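Local atomic coordinates of FACT-Spt16 (Cicer arietinum, PDB entry 5CE6), a protein that probably serves as the histone-binding N-terminal domain of the Spt16 subunit of the FACT histone chaperone, which acts on nucleosomes during transcription. Residues Y37-W40 against D41-T45; M87-K91 against K92-V96. All coordinates share one frame; numbering follows the deposited sequence.

Contact 1: Y37-W40 against D41-T45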
ATOM      1  N   TYR A  37     -18.837  -5.872  11.065  1.00 18.25           N
ATOM      2  CA  TYR A  37     -19.718  -6.954  11.511  1.00 19.35           C
ATOM      3  C   TYR A  37     -20.720  -7.397  10.436  1.00 23.70           C
ATOM      4  O   TYR A  37     -21.026  -8.586  10.317  1.00 23.34           O
ATOM      5  CB  TYR A  37     -20.441  -6.590  12.815  1.00 19.00           C
ATOM      6  CG  TYR A  37     -19.665  -6.994  14.041  1.00 19.05           C
ATOM      7  CD1 TYR A  37     -18.462  -6.380  14.355  1.00 26.80           C
ATOM      8  CD2 TYR A  37     -20.125  -8.004  14.866  1.00 20.10           C
ATOM      9  CE1 TYR A  37     -17.734  -6.755  15.475  1.00 23.43           C
ATOM     10  CE2 TYR A  37     -19.408  -8.388  15.999  1.00 23.46           C
ATOM     11  CZ  TYR A  37     -18.213  -7.759  16.286  1.00 21.61           C
ATOM     12  OH  TYR A  37     -17.492  -8.129  17.399  1.00 22.14           O
ATOM     13  N   SER A  38     -21.212  -6.442   9.654  1.00 24.36           N
ATOM     14  CA  SER A  38     -22.120  -6.752   8.552  1.00 21.65           C
ATOM     15  C   SER A  38     -21.445  -7.608   7.488  1.00 22.68           C
ATOM     16  O   SER A  38     -21.989  -8.630   7.061  1.00 29.53           O
ATOM     17  CB  SER A  38     -22.642  -5.463   7.918  1.00 27.00           C
ATOM     18  OG  SER A  38     -23.592  -4.842   8.765  1.00 36.08           O
ATOM     19  N   HIS A  39     -20.256  -7.184   7.075  1.00 19.66           N
ATOM     20  CA  HIS A  39     -19.509  -7.849   6.009  1.00 16.76           C
ATOM     21  C   HIS A  39     -19.118  -9.241   6.478  1.00 22.48           C
ATOM     22  O   HIS A  39     -19.242 -10.226   5.738  1.00 22.68           O
ATOM     23  CB  HIS A  39     -18.270  -7.027   5.654  1.00 22.33           C
ATOM     24  CG  HIS A  39     -17.620  -7.428   4.368  1.00 30.91           C
ATOM     25  ND1 HIS A  39     -16.796  -8.528   4.261  1.00 31.69           N
ATOM     26  CD2 HIS A  39     -17.652  -6.864   3.137  1.00 28.56           C
ATOM     27  CE1 HIS A  39     -16.357  -8.630   3.019  1.00 35.84           C
ATOM     28  NE2 HIS A  39     -16.865  -7.631   2.314  1.00 27.10           N
ATOM     29  N   TRP A  40     -18.662  -9.311   7.728  1.00 22.06           N
ATOM     30  CA  TRP A  40     -18.282 -10.563   8.358  1.00 22.92           C
ATOM     31  C   TRP A  40     -19.459 -11.531   8.299  1.00 24.71           C
ATOM     32  O   TRP A  40     -19.307 -12.689   7.916  1.00 28.18           O
ATOM     33  CB  TRP A  40     -17.872 -10.287   9.811  1.00 22.80           C
ATOM     34  CG  TRP A  40     -17.412 -11.468  10.590  1.00 23.81           C
ATOM     35  CD1 TRP A  40     -17.151 -12.724  10.122  1.00 23.92           C
ATOM     36  CD2 TRP A  40     -17.157 -11.507  11.998  1.00 22.66           C
ATOM     37  NE1 TRP A  40     -16.757 -13.545  11.158  1.00 26.86           N
ATOM     38  CE2 TRP A  40     -16.752 -12.815  12.322  1.00 25.15           C
ATOM     39  CE3 TRP A  40     -17.242 -10.555  13.021  1.00 25.73           C
ATOM     40  CZ2 TRP A  40     -16.418 -13.200  13.621  1.00 26.30           C
ATOM     41  CZ3 TRP A  40     -16.910 -10.935  14.314  1.00 21.72           C
ATOM     42  CH2 TRP A  40     -16.509 -12.246  14.603  1.00 29.55           C
ATOM     43  N   ASP A  41     -20.642 -11.041   8.648  1.00 20.62           N
ATOM     44  CA  ASP A  41     -21.824 -11.890   8.680  1.00 25.25           C
ATOM     45  C   ASP A  41     -22.281 -12.243   7.267  1.00 28.30           C
ATOM     46  O   ASP A  41     -22.619 -13.394   6.988  1.00 28.03           O
ATOM     47  CB  ASP A  41     -22.957 -11.203   9.437  1.00 32.04           C
ATOM     48  CG  ASP A  41     -24.121 -12.140   9.716  1.00 42.56           C
ATOM     49  OD1 ASP A  41     -23.874 -13.288  10.159  1.00 42.04           O
ATOM     50  OD2 ASP A  41     -25.280 -11.729   9.485  1.00 37.07           O
ATOM     51  N   ASP A  42     -22.281 -11.247   6.386  1.00 26.60           N
ATOM     52  CA  ASP A  42     -22.735 -11.431   5.007  1.00 30.02           C
ATOM     53  C   ASP A  42     -21.900 -12.470   4.267  1.00 30.32           C
ATOM     54  O   ASP A  42     -22.430 -13.283   3.509  1.00 31.83           O
ATOM     55  CB  ASP A  42     -22.682 -10.106   4.237  1.00 28.51           C
ATOM     56  CG  ASP A  42     -23.726  -9.107   4.710  1.00 26.03           C
ATOM     57  OD1 ASP A  42     -24.688  -9.524   5.376  1.00 30.13           O
ATOM     58  OD2 ASP A  42     -23.579  -7.900   4.402  1.00 35.81           O
ATOM     59  N   ARG A  43     -20.590 -12.435   4.496  1.00 28.92           N
ATOM     60  CA  ARG A  43     -19.654 -13.275   3.759  1.00 30.01           C
ATOM     61  C   ARG A  43     -18.834 -14.182   4.675  1.00 23.33           C
ATOM     62  O   ARG A  43     -17.649 -14.403   4.427  1.00 24.47           O
ATOM     63  CB  ARG A  43     -18.718 -12.393   2.929  1.00 28.64           C
ATOM     64  CG  ARG A  43     -19.448 -11.414   2.026  1.00 36.00           C
ATOM     65  CD  ARG A  43     -20.107 -12.135   0.862  1.00 30.64           C
ATOM     66  NE  ARG A  43     -19.115 -12.691  -0.052  1.00 39.01           N
ATOM     67  CZ  ARG A  43     -18.550 -12.007  -1.044  1.00 41.66           C
ATOM     68  NH1 ARG A  43     -18.878 -10.738  -1.245  1.00 39.57           N
ATOM     69  NH2 ARG A  43     -17.656 -12.587  -1.830  1.00 44.50           N
ATOM     70  N   ARG A  44     -19.474 -14.724   5.712  1.00 26.77           N
ATOM     71  CA  ARG A  44     -18.776 -15.528   6.720  1.00 31.01           C
ATOM     72  C   ARG A  44     -18.000 -16.712   6.122  1.00 32.75           C
ATOM     73  O   ARG A  44     -16.813 -16.892   6.391  1.00 28.52           O
ATOM     74  CB  ARG A  44     -19.760 -16.005   7.798  1.00 34.18           C
ATOM     75  CG  ARG A  44     -19.095 -16.502   9.077  1.00 33.06           C
ATOM     76  CD  ARG A  44     -20.122 -16.824  10.155  1.00 35.33           C
ATOM     77  NE  ARG A  44     -20.975 -15.678  10.467  1.00 33.55           N
ATOM     78  CZ  ARG A  44     -20.701 -14.766  11.398  1.00 35.54           C
ATOM     79  NH1 ARG A  44     -19.592 -14.860  12.118  1.00 36.42           N
ATOM     80  NH2 ARG A  44     -21.540 -13.758  11.614  1.00 36.02           N
ATOM     81  N   THR A  45     -18.675 -17.501   5.293  1.00 32.90           N
ATOM     82  CA  THR A  45     -18.076 -18.690   4.699  1.00 32.28           C
ATOM     83  C   THR A  45     -17.130 -18.343   3.553  1.00 37.35           C
ATOM     84  O   THR A  45     -16.059 -18.935   3.407  1.00 44.03           O
ATOM     85  CB  THR A  45     -19.165 -19.627   4.160  1.00 36.57           C
ATOM     86  OG1 THR A  45     -20.042 -20.001   5.229  1.00 41.28           O
ATOM     87  CG2 THR A  45     -18.546 -20.875   3.563  1.00 45.28           C
TER
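Arg44 folds back over the indole of Trp40 in a cation-pi contact at the C-terminal end of helix 26-42, in the N-terminal lobe of Spt16. Its CZ lies 4.3 Å from the centroid of the Trp40 five-membered ring, 19° off the ring normal, and the guanidinium plane is inclined 44° to the indole. Arg44 NH1 comes nearest of its side-chain atoms to the indole, 3.3 Å from Trp40 NE1, but both are donors and do not bond each other; both are hydrogen-bonded to the carbonyl O of Ser51. With CG anti to the backbone N (chi1 -178°), the indole extends from the helix to where this guanidinium lies over its face. An alanine in place of Trp40 would probably leave the Arg44 guanidinium without its aromatic support and take from the Ser51 carbonyl the bond from the indole N-H.

Backbone bonds complete the last turn. Asp41 N reaches Tyr37 O, and Asp42 N reaches Ser38 O at 2.7 Å; Arg43 N still closes on His39 O at 2.9 Å, although Arg43 is the first residue to leave helical geometry.

The other terminal nitrogen of the same guanidinium, NH2, makes a salt bridge to Asp41. The chain of Arg44 bends at chi3, and NH2 donates almost straight to Asp41 OD1 (2.8 Å), meeting the carboxylate on its anti side, with OD1 in the guanidinium plane.

Contact 2: M87-K91 against K92-V96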
ATOM      1  N   MET A  87      -6.598  -7.828  19.781  1.00 17.44           N
ATOM      2  CA  MET A  87      -8.030  -7.545  19.796  1.00 17.60           C
ATOM      3  C   MET A  87      -8.784  -8.717  19.189  1.00 19.03           C
ATOM      4  O   MET A  87      -8.457  -9.164  18.086  1.00 18.97           O
ATOM      5  CB  MET A  87      -8.331  -6.255  19.026  1.00 16.71           C
ATOM      6  CG  MET A  87      -9.787  -5.872  18.981  1.00 25.48           C
ATOM      7  SD  MET A  87      -9.959  -4.142  18.490  1.00 24.16           S
ATOM      8  CE  MET A  87      -9.152  -4.148  16.898  1.00 28.67           C
ATOM      9  N   VAL A  88      -9.786  -9.210  19.911  1.00 18.76           N
ATOM     10  CA  VAL A  88     -10.564 -10.359  19.453  1.00 19.21           C
ATOM     11  C   VAL A  88     -12.054 -10.035  19.365  1.00 19.47           C
ATOM     12  O   VAL A  88     -12.692  -9.690  20.363  1.00 21.56           O
ATOM     13  CB  VAL A  88     -10.367 -11.584  20.365  1.00 21.90           C
ATOM     14  CG1 VAL A  88     -11.263 -12.725  19.912  1.00 22.20           C
ATOM     15  CG2 VAL A  88      -8.909 -12.028  20.349  1.00 20.70           C
ATOM     16  N   PHE A  89     -12.597 -10.162  18.162  1.00 19.52           N
ATOM     17  CA  PHE A  89     -14.007  -9.894  17.926  1.00 19.27           C
ATOM     18  C   PHE A  89     -14.799 -11.175  18.044  1.00 20.35           C
ATOM     19  O   PHE A  89     -14.417 -12.182  17.465  1.00 20.42           O
ATOM     20  CB  PHE A  89     -14.198  -9.333  16.521  1.00 18.29           C
ATOM     21  CG  PHE A  89     -13.411  -8.091  16.259  1.00 17.27           C
ATOM     22  CD1 PHE A  89     -12.130  -8.163  15.723  1.00 21.24           C
ATOM     23  CD2 PHE A  89     -13.952  -6.849  16.547  1.00 17.19           C
ATOM     24  CE1 PHE A  89     -11.399  -7.014  15.483  1.00 16.86           C
ATOM     25  CE2 PHE A  89     -13.236  -5.696  16.313  1.00 19.93           C
ATOM     26  CZ  PHE A  89     -11.955  -5.772  15.778  1.00 21.42           C
ATOM     27  N   THR A  90     -15.888 -11.142  18.809  1.00 21.29           N
ATOM     28  CA  THR A  90     -16.836 -12.247  18.832  1.00 25.15           C
ATOM     29  C   THR A  90     -18.215 -11.695  18.485  1.00 24.17           C
ATOM     30  O   THR A  90     -18.364 -10.494  18.270  1.00 28.45           O
ATOM     31  CB  THR A  90     -16.885 -12.978  20.203  1.00 23.72           C
ATOM     32  OG1 THR A  90     -17.619 -12.201  21.158  1.00 26.02           O
ATOM     33  CG2 THR A  90     -15.493 -13.256  20.742  1.00 25.88           C
ATOM     34  N   LYS A  91     -19.219 -12.561  18.438  1.00 27.17           N
ATOM     35  CA  LYS A  91     -20.570 -12.119  18.101  1.00 31.01           C
ATOM     36  C   LYS A  91     -21.082 -11.017  19.038  1.00 28.83           C
ATOM     37  O   LYS A  91     -21.727 -10.063  18.594  1.00 31.26           O
ATOM     38  CB  LYS A  91     -21.541 -13.305  18.101  1.00 36.05           C
ATOM     39  CG  LYS A  91     -22.905 -12.988  17.493  1.00 43.34           C
ATOM     40  CD  LYS A  91     -23.572 -14.244  16.952  1.00 48.97           C
ATOM     41  CE  LYS A  91     -24.211 -13.988  15.589  1.00 52.34           C
ATOM     42  NZ  LYS A  91     -23.937 -15.094  14.621  1.00 50.88           N
ATOM     43  N   LYS A  92     -20.770 -11.134  20.325  1.00 31.60           N
ATOM     44  CA  LYS A  92     -21.360 -10.249  21.327  1.00 29.71           C
ATOM     45  C   LYS A  92     -20.343  -9.438  22.123  1.00 28.40           C
ATOM     46  O   LYS A  92     -20.721  -8.578  22.914  1.00 25.44           O
ATOM     47  CB  LYS A  92     -22.231 -11.057  22.289  1.00 39.84           C
ATOM     48  CG  LYS A  92     -23.326 -11.846  21.595  1.00 46.80           C
ATOM     49  CD  LYS A  92     -24.229 -10.921  20.798  1.00 48.05           C
ATOM     50  CE  LYS A  92     -24.968  -9.953  21.709  1.00 56.87           C
ATOM     51  NZ  LYS A  92     -25.642  -8.866  20.938  1.00 61.74           N
ATOM     52  N   GLN A  93     -19.058  -9.720  21.924  1.00 26.04           N
ATOM     53  CA  GLN A  93     -18.008  -9.038  22.676  1.00 28.83           C
ATOM     54  C   GLN A  93     -16.806  -8.689  21.808  1.00 27.98           C
ATOM     55  O   GLN A  93     -16.580  -9.303  20.764  1.00 25.52           O
ATOM     56  CB  GLN A  93     -17.526  -9.910  23.841  1.00 28.76           C
ATOM     57  CG  GLN A  93     -18.612 -10.355  24.808  1.00 26.41           C
ATOM     58  CD  GLN A  93     -18.060 -11.177  25.954  1.00 40.37           C
ATOM     59  OE1 GLN A  93     -17.419 -12.206  25.743  1.00 36.89           O
ATOM     60  NE2 GLN A  93     -18.299 -10.720  27.178  1.00 43.19           N
ATOM     61  N   ILE A  94     -16.035  -7.697  22.247  1.00 22.06           N
ATOM     62  CA  ILE A  94     -14.712  -7.446  21.678  1.00 20.98           C
ATOM     63  C   ILE A  94     -13.734  -7.436  22.841  1.00 25.28           C
ATOM     64  O   ILE A  94     -13.868  -6.622  23.744  1.00 21.91           O
ATOM     65  CB  ILE A  94     -14.639  -6.095  20.961  1.00 20.01           C
ATOM     66  CG1 ILE A  94     -15.683  -6.034  19.841  1.00 23.01           C
ATOM     67  CG2 ILE A  94     -13.240  -5.870  20.371  1.00 18.97           C
ATOM     68  CD1 ILE A  94     -15.664  -4.747  19.040  1.00 21.58           C
ATOM     69  N   HIS A  95     -12.767  -8.345  22.823  1.00 21.40           N
ATOM     70  CA  HIS A  95     -11.779  -8.416  23.888  1.00 21.93           C
ATOM     71  C   HIS A  95     -10.495  -7.744  23.446  1.00 20.95           C
ATOM     72  O   HIS A  95     -10.041  -7.949  22.329  1.00 20.86           O
ATOM     73  CB  HIS A  95     -11.512  -9.872  24.259  1.00 22.76           C
ATOM     74  CG  HIS A  95     -12.682 -10.552  24.891  1.00 23.97           C
ATOM     75  ND1 HIS A  95     -12.816 -10.692  26.257  1.00 25.22           N
ATOM     76  CD2 HIS A  95     -13.777 -11.131  24.345  1.00 26.34           C
ATOM     77  CE1 HIS A  95     -13.941 -11.327  26.523  1.00 31.90           C
ATOM     78  NE2 HIS A  95     -14.544 -11.606  25.378  1.00 28.81           N
ATOM     79  N   VAL A  96      -9.923  -6.921  24.316  1.00 21.23           N
ATOM     80  CA  VAL A  96      -8.674  -6.251  24.012  1.00 20.50           C
ATOM     81  C   VAL A  96      -7.685  -6.555  25.122  1.00 21.35           C
ATOM     82  O   VAL A  96      -8.029  -6.443  26.288  1.00 22.40           O
ATOM     83  CB  VAL A  96      -8.867  -4.730  23.905  1.00 20.08           C
ATOM     84  CG1 VAL A  96      -7.579  -4.056  23.482  1.00 19.48           C
ATOM     85  CG2 VAL A  96      -9.978  -4.398  22.897  1.00 20.12           C
TER
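The beta hairpin formed by strands 85-89 and 93-98 is joined here at its turn, with the segments 87-89 and 93-96 antiparallel (167° between their directions). Val88 and His95 make the hydrogen-bonded pair: Val88 N gives to His95 O at 2.7 Å, and His95 N returns a bond to Val88 O at 2.8 Å. Met87-Val96 and Phe89-Ile94 are the non-hydrogen-bonded pairs on either side of it. Nearer the turn, Thr90 N donates to Gln93 O.

The Thr90 side chain ties down the turn itself. Its hydroxyl sits between the backbone N and the carbonyl carbon (chi1 76°), a position from which OG1 accepts a bond from Gln93 N at 3.0 Å and a weak one from Lys92 N; it is also hydrogen-bonded to Gln146 OE1.

Met87, Phe89 and Ile94 share one face of the sheet. Ile94 lies alongside both neighbours, its CG2 branch 3.7 Å from Met87 CG and its CD1 3.7 Å from Phe89 CD2 at an oblique approach to the ring. On the opposite face, with Val88 and His95, the imidazole NE2 of His95 donates to Gln93 OE1 at 3.0 Å from above the amide carbonyl plane, while ND1 is hydrogen-bonded to His124 NE2.

Helix 26-42 packs on the Phe89 and Ile94 face and helix 133-145 on the Val88 and His95 face, while strands 53-58 and 120-125 flank the hairpin within the mixed sheet.

Both contacts lie in the N-terminal lobe of Spt16, on the same side of the chain's centre, with their own centres about 15 Å apart. They come in series along the chain: contact 1 ends helix 26-42, strand 53-58 and helix 69-78 follow, and the hairpin of contact 2 comes next. In space the helix end rests against the hairpin. Tyr37 OH lies 2.7 Å from Thr90 O, a probable hydrogen bond, and Trp40 CH2 packs 3.5 Å from Phe89 O. The last turn of the helix is thus fastened to the turn end of the hairpin, joining a helix to the central mixed sheet of the lobe.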